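D,D-dipeptidase/D,D-carboxypeptidase (PDB 4MUQ) is a zinc-dependent D,D-peptidase of vancomycin resistance that acts as a D,D-dipeptidase on D-Ala-D-Ala and probably also as a D,D-carboxypeptidase. Local coordinates at residues V172-G184 against Y203-I215. Numbering follows the deposited sequence.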
loop_
_atom_site.group_PDB
_atom_site.type_symbol
_atom_site.label_atom_id
_atom_site.label_comp_id
_atom_site.label_asym_id
_atom_site.label_seq_id
_atom_site.Cartn_x
_atom_site.Cartn_y
_atom_site.Cartn_z
ATOM N N VAL A 172 1.677 -2.548 1.683
ATOM C CA VAL A 172 0.606 -3.138 2.500
ATOM C C VAL A 172 1.174 -3.881 3.696
ATOM O O VAL A 172 0.437 -4.225 4.628
ATOM C CB VAL A 172 -0.297 -4.093 1.694
ATOM C CG1 VAL A 172 -1.135 -3.312 0.693
ATOM C CG2 VAL A 172 0.526 -5.172 0.997
ATOM N N GLY A 173 2.478 -4.132 3.683
ATOM C CA GLY A 173 3.121 -4.893 4.734
ATOM C C GLY A 173 3.203 -6.380 4.439
ATOM O O GLY A 173 2.364 -6.937 3.727
ATOM N N TYR A 174 4.233 -7.012 4.979
ATOM C CA TYR A 174 4.380 -8.458 4.911
ATOM C C TYR A 174 3.515 -9.064 6.019
ATOM O O TYR A 174 3.440 -8.511 7.114
ATOM C CB TYR A 174 5.850 -8.800 5.140
ATOM C CG TYR A 174 6.219 -10.246 4.938
ATOM C CD1 TYR A 174 6.530 -10.733 3.667
ATOM C CD2 TYR A 174 6.278 -11.122 6.010
ATOM C CE1 TYR A 174 6.875 -12.056 3.477
ATOM C CE2 TYR A 174 6.627 -12.455 5.828
ATOM C CZ TYR A 174 6.922 -12.908 4.558
ATOM O OH TYR A 174 7.270 -14.228 4.369
ATOM N N PRO A 175 2.876 -10.222 5.765
ATOM C CA PRO A 175 2.942 -11.079 4.573
ATOM C C PRO A 175 1.832 -10.798 3.563
ATOM O O PRO A 175 1.715 -11.535 2.572
ATOM C CB PRO A 175 2.740 -12.475 5.165
ATOM C CG PRO A 175 1.762 -12.230 6.283
ATOM C CD PRO A 175 2.119 -10.867 6.855
ATOM N N HIS A 176 1.032 -9.764 3.793
ATOM C CA HIS A 176 -0.072 -9.457 2.894
ATOM C C HIS A 176 0.377 -9.335 1.452
ATOM O O HIS A 176 -0.274 -9.862 0.555
ATOM C CB HIS A 176 -0.787 -8.187 3.354
ATOM C CG HIS A 176 -1.119 -8.222 4.807
ATOM N ND1 HIS A 176 -2.164 -8.967 5.319
ATOM C CD2 HIS A 176 -0.485 -7.677 5.870
ATOM C CE1 HIS A 176 -2.175 -8.850 6.635
ATOM N NE2 HIS A 176 -1.163 -8.078 6.994
ATOM N N SER A 177 1.498 -8.650 1.226
ATOM C CA SER A 177 2.008 -8.476 -0.131
ATOM C C SER A 177 2.357 -9.803 -0.794
ATOM O O SER A 177 2.186 -9.968 -2.010
ATOM C CB SER A 177 3.225 -7.550 -0.124
ATOM O OG SER A 177 4.213 -8.033 0.754
ATOM N N LYS A 178 2.840 -10.748 0.004
ATOM C CA LYS A 178 3.223 -12.058 -0.506
ATOM C C LYS A 178 1.990 -12.889 -0.827
ATOM O O LYS A 178 1.948 -13.578 -1.852
ATOM C CB LYS A 178 4.110 -12.791 0.501
ATOM C CG LYS A 178 4.763 -14.041 -0.049
ATOM C CD LYS A 178 5.732 -13.686 -1.164
ATOM C CE LYS A 178 6.496 -14.923 -1.618
ATOM N NZ LYS A 178 7.524 -14.580 -2.639
ATOM N N ILE A 179 0.985 -12.821 0.046
ATOM C CA ILE A 179 -0.257 -13.548 -0.185
ATOM C C ILE A 179 -0.906 -13.001 -1.458
ATOM O O ILE A 179 -1.406 -13.769 -2.273
ATOM C CB ILE A 179 -1.203 -13.402 1.013
ATOM C CG1 ILE A 179 -0.562 -14.014 2.253
ATOM C CG2 ILE A 179 -2.546 -14.068 0.735
ATOM C CD1 ILE A 179 -1.245 -13.620 3.540
ATOM N N MET A 180 -0.865 -11.684 -1.656
ATOM C CA MET A 180 -1.410 -11.102 -2.879
ATOM C C MET A 180 -0.651 -11.580 -4.113
ATOM O O MET A 180 -1.261 -11.906 -5.133
ATOM C CB MET A 180 -1.399 -9.584 -2.798
ATOM C CG MET A 180 -2.373 -9.053 -1.756
ATOM S SD MET A 180 -2.170 -7.305 -1.421
ATOM C CE MET A 180 -2.429 -6.611 -3.049
ATOM N N GLN A 181 0.671 -11.661 -3.999
ATOM C CA GLN A 181 1.496 -12.132 -5.102
ATOM C C GLN A 181 1.169 -13.583 -5.438
ATOM O O GLN A 181 0.986 -13.922 -6.607
ATOM C CB GLN A 181 2.980 -12.000 -4.762
ATOM C CG GLN A 181 3.901 -12.516 -5.878
ATOM C CD GLN A 181 5.329 -12.742 -5.417
ATOM O OE1 GLN A 181 5.573 -13.425 -4.423
ATOM N NE2 GLN A 181 6.281 -12.166 -6.143
ATOM N N GLU A 182 1.080 -14.434 -4.415
ATOM C CA GLU A 182 0.801 -15.853 -4.614
ATOM C C GLU A 182 -0.541 -16.091 -5.301
ATOM O O GLU A 182 -0.691 -17.040 -6.073
ATOM C CB GLU A 182 0.825 -16.599 -3.278
ATOM C CG GLU A 182 2.185 -16.664 -2.598
ATOM C CD GLU A 182 2.097 -17.148 -1.155
ATOM O OE1 GLU A 182 0.966 -17.360 -0.663
ATOM O OE2 GLU A 182 3.161 -17.312 -0.515
ATOM N N ASN A 183 -1.517 -15.236 -5.015
ATOM C CA ASN A 183 -2.867 -15.410 -5.547
ATOM C C ASN A 183 -3.186 -14.560 -6.773
ATOM O O ASN A 183 -4.283 -14.673 -7.339
ATOM C CB ASN A 183 -3.897 -15.119 -4.460
ATOM C CG ASN A 183 -3.988 -16.226 -3.445
ATOM O OD1 ASN A 183 -4.617 -17.256 -3.692
ATOM N ND2 ASN A 183 -3.352 -16.036 -2.300
ATOM N N GLY A 184 -2.233 -13.719 -7.176
ATOM C CA GLY A 184 -2.439 -12.759 -8.252
ATOM C C GLY A 184 -3.498 -11.708 -7.945
ATOM O O GLY A 184 -4.258 -11.313 -8.835
ATOM N N TYR A 203 -6.730 -17.128 8.700
ATOM C CA TYR A 203 -5.855 -17.487 7.589
ATOM C C TYR A 203 -4.467 -17.792 8.142
ATOM O O TYR A 203 -3.952 -17.045 8.974
ATOM C CB TYR A 203 -5.772 -16.338 6.567
ATOM C CG TYR A 203 -4.898 -16.657 5.369
ATOM C CD1 TYR A 203 -5.431 -17.276 4.240
ATOM C CD2 TYR A 203 -3.540 -16.367 5.375
ATOM C CE1 TYR A 203 -4.637 -17.577 3.148
ATOM C CE2 TYR A 203 -2.733 -16.673 4.284
ATOM C CZ TYR A 203 -3.290 -17.269 3.178
ATOM O OH TYR A 203 -2.491 -17.575 2.096
ATOM N N LEU A 204 -3.860 -18.875 7.671
ATOM C CA LEU A 204 -2.525 -19.255 8.120
ATOM C C LEU A 204 -1.472 -18.995 7.042
ATOM O O LEU A 204 -1.543 -19.557 5.948
ATOM C CB LEU A 204 -2.488 -20.731 8.532
ATOM C CG LEU A 204 -1.102 -21.244 8.917
ATOM C CD1 LEU A 204 -0.582 -20.502 10.127
ATOM C CD2 LEU A 204 -1.130 -22.746 9.190
ATOM N N PHE A 205 -0.494 -18.150 7.360
ATOM C CA PHE A 205 0.648 -17.929 6.475
ATOM C C PHE A 205 1.891 -18.548 7.099
ATOM O O PHE A 205 2.277 -18.209 8.221
ATOM C CB PHE A 205 0.861 -16.426 6.213
ATOM C CG PHE A 205 2.021 -16.119 5.290
ATOM C CD1 PHE A 205 1.819 -16.008 3.920
ATOM C CD2 PHE A 205 3.307 -15.958 5.789
ATOM C CE1 PHE A 205 2.878 -15.735 3.063
ATOM C CE2 PHE A 205 4.374 -15.687 4.944
ATOM C CZ PHE A 205 4.156 -15.578 3.576
ATOM N N GLU A 206 2.515 -19.468 6.376
ATOM C CA GLU A 206 3.713 -20.108 6.887
ATOM C C GLU A 206 4.715 -20.408 5.782
ATOM O O GLU A 206 4.346 -20.843 4.688
ATOM C CB GLU A 206 3.355 -21.400 7.634
ATOM C CG GLU A 206 2.716 -22.471 6.767
ATOM C CD GLU A 206 2.241 -23.666 7.566
ATOM O OE1 GLU A 206 2.629 -23.799 8.748
ATOM O OE2 GLU A 206 1.465 -24.466 7.010
ATOM N N GLN A 207 5.985 -20.162 6.075
ATOM C CA GLN A 207 7.065 -20.686 5.245
ATOM C C GLN A 207 8.318 -21.002 6.055
ATOM O O GLN A 207 8.712 -20.237 6.940
ATOM C CB GLN A 207 7.397 -19.757 4.072
ATOM C CG GLN A 207 7.794 -18.337 4.453
ATOM C CD GLN A 207 8.323 -17.540 3.267
ATOM O OE1 GLN A 207 9.257 -16.749 3.405
ATOM N NE2 GLN A 207 7.724 -17.743 2.096
ATOM N N ALA A 208 8.912 -22.153 5.737
ATOM C CA ALA A 208 10.209 -22.598 6.260
ATOM C C ALA A 208 10.506 -22.237 7.712
ATOM O O ALA A 208 9.620 -22.270 8.569
ATOM C CB ALA A 208 11.332 -22.109 5.360
ATOM N N HIS A 209 11.759 -21.888 7.984
ATOM C CA HIS A 209 12.133 -21.555 9.350
ATOM C C HIS A 209 12.076 -20.077 9.713
ATOM O O HIS A 209 13.087 -19.388 9.861
ATOM C CB HIS A 209 13.414 -22.258 9.796
ATOM C CG HIS A 209 13.141 -23.532 10.529
ATOM N ND1 HIS A 209 12.803 -24.702 9.885
ATOM C CD2 HIS A 209 13.086 -23.801 11.854
ATOM C CE1 HIS A 209 12.585 -25.647 10.782
ATOM N NE2 HIS A 209 12.750 -25.126 11.984
ATOM N N ARG A 210 10.832 -19.632 9.832
ATOM C CA ARG A 210 10.440 -18.381 10.440
ATOM C C ARG A 210 9.122 -18.779 11.087
ATOM O O ARG A 210 8.598 -19.857 10.798
ATOM C CB ARG A 210 10.227 -17.323 9.360
ATOM C CG ARG A 210 9.811 -15.947 9.860
ATOM C CD ARG A 210 10.737 -14.861 9.324
ATOM N NE ARG A 210 12.017 -14.825 10.030
ATOM C CZ ARG A 210 12.492 -13.760 10.674
ATOM N NH1 ARG A 210 11.803 -12.625 10.698
ATOM N NH2 ARG A 210 13.666 -13.830 11.287
ATOM N N ALA A 211 8.581 -17.944 11.963
ATOM C CA ALA A 211 7.346 -18.292 12.654
ATOM C C ALA A 211 6.111 -18.220 11.750
ATOM O O ALA A 211 6.135 -17.611 10.676
ATOM C CB ALA A 211 7.163 -17.415 13.879
ATOM N N GLU A 212 5.034 -18.856 12.197
ATOM C CA GLU A 212 3.760 -18.795 11.500
ATOM C C GLU A 212 3.107 -17.447 11.738
ATOM O O GLU A 212 3.296 -16.829 12.788
ATOM C CB GLU A 212 2.834 -19.904 11.997
ATOM C CG GLU A 212 3.310 -21.299 11.655
ATOM C CD GLU A 212 2.581 -22.364 12.443
ATOM O OE1 GLU A 212 2.365 -22.161 13.657
ATOM O OE2 GLU A 212 2.228 -23.405 11.850
ATOM N N ILE A 213 2.335 -16.996 10.757
ATOM C CA ILE A 213 1.575 -15.766 10.891
ATOM C C ILE A 213 0.111 -16.072 10.619
ATOM O O ILE A 213 -0.214 -16.747 9.642
ATOM C CB ILE A 213 2.064 -14.697 9.895
ATOM C CG1 ILE A 213 3.561 -14.432 10.099
ATOM C CG2 ILE A 213 1.229 -13.422 10.011
ATOM C CD1 ILE A 213 4.187 -13.590 8.995
ATOM N N GLU A 214 -0.766 -15.599 11.495
ATOM C CA GLU A 214 -2.200 -15.738 11.278
ATOM C C GLU A 214 -2.818 -14.389 10.981
ATOM O O GLU A 214 -2.404 -13.367 11.540
ATOM C CB GLU A 214 -2.883 -16.361 12.491
ATOM C CG GLU A 214 -2.564 -17.829 12.682
ATOM C CD GLU A 214 -3.417 -18.466 13.755
ATOM O OE1 GLU A 214 -3.213 -18.143 14.942
ATOM O OE2 GLU A 214 -4.295 -19.286 13.407
ATOM N N ILE A 215 -3.799 -14.384 10.086
ATOM C CA ILE A 215 -4.474 -13.160 9.670
ATOM C C ILE A 215 -5.980 -13.392 9.700
ATOM O O ILE A 215 -6.462 -14.454 9.285
ATOM C CB ILE A 215 -4.074 -12.779 8.247
ATOM C CG1 ILE A 215 -2.561 -12.612 8.154
ATOM C CG2 ILE A 215 -4.736 -11.476 7.826
ATOM C CD1 ILE A 215 -2.066 -12.472 6.746
HETATM O O HOH W 1 -3.334 -18.114 -0.369
#
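Pro175 CB sits over one face of the Phe205 ring, 3.5 Å from its centroid and 7° off the normal, a CH-pi contact. Pro175, at the N-cap of helix 176-183, follows a cis peptide bond, and its CG continues to the CD1 methyls of Ile213 and Ile215. At the rim of the Phe205 ring, Tyr174 brings its OH to 3.3 Å from Phe205 CE2, near the ring plane, with the two rings turned 85° apart, while Lys178 CG lies at another part of the edge and its NZ pairs with Asp145.

Ile179 can be followed outward. CB carries two branches; with chi1 at -62°, Ile179 CG1 sits beside the backbone N and comes 3.5 Å from Phe205 CD1. At the end of that branch Ile179 CD1 touches Tyr203 CE2 and Ile215 CD1, 3.5 Å from each. The other branch, Ile179 CG2, passes 3.8 Å from Tyr203 OH. That hydroxyl shares a water with Asn183 ND2, which also donates to Ile179 O.

Helix 187-194 adds Tyr190 against Ile179 and Ile215, and the Tyr190 hydroxyl is hydrogen-bonded to His176 ND1. Helix 176-183 runs roughly crosswise to edge strand 203-205 and packs on the hairpin it forms with 213-215, in the four-stranded antiparallel sheet that includes 244-250, away from the zinc site. The direct chemistry is mainly apolar and aromatic, so shape and hydrophobic burial probably hold these parts together, with the water providing a polar bridge.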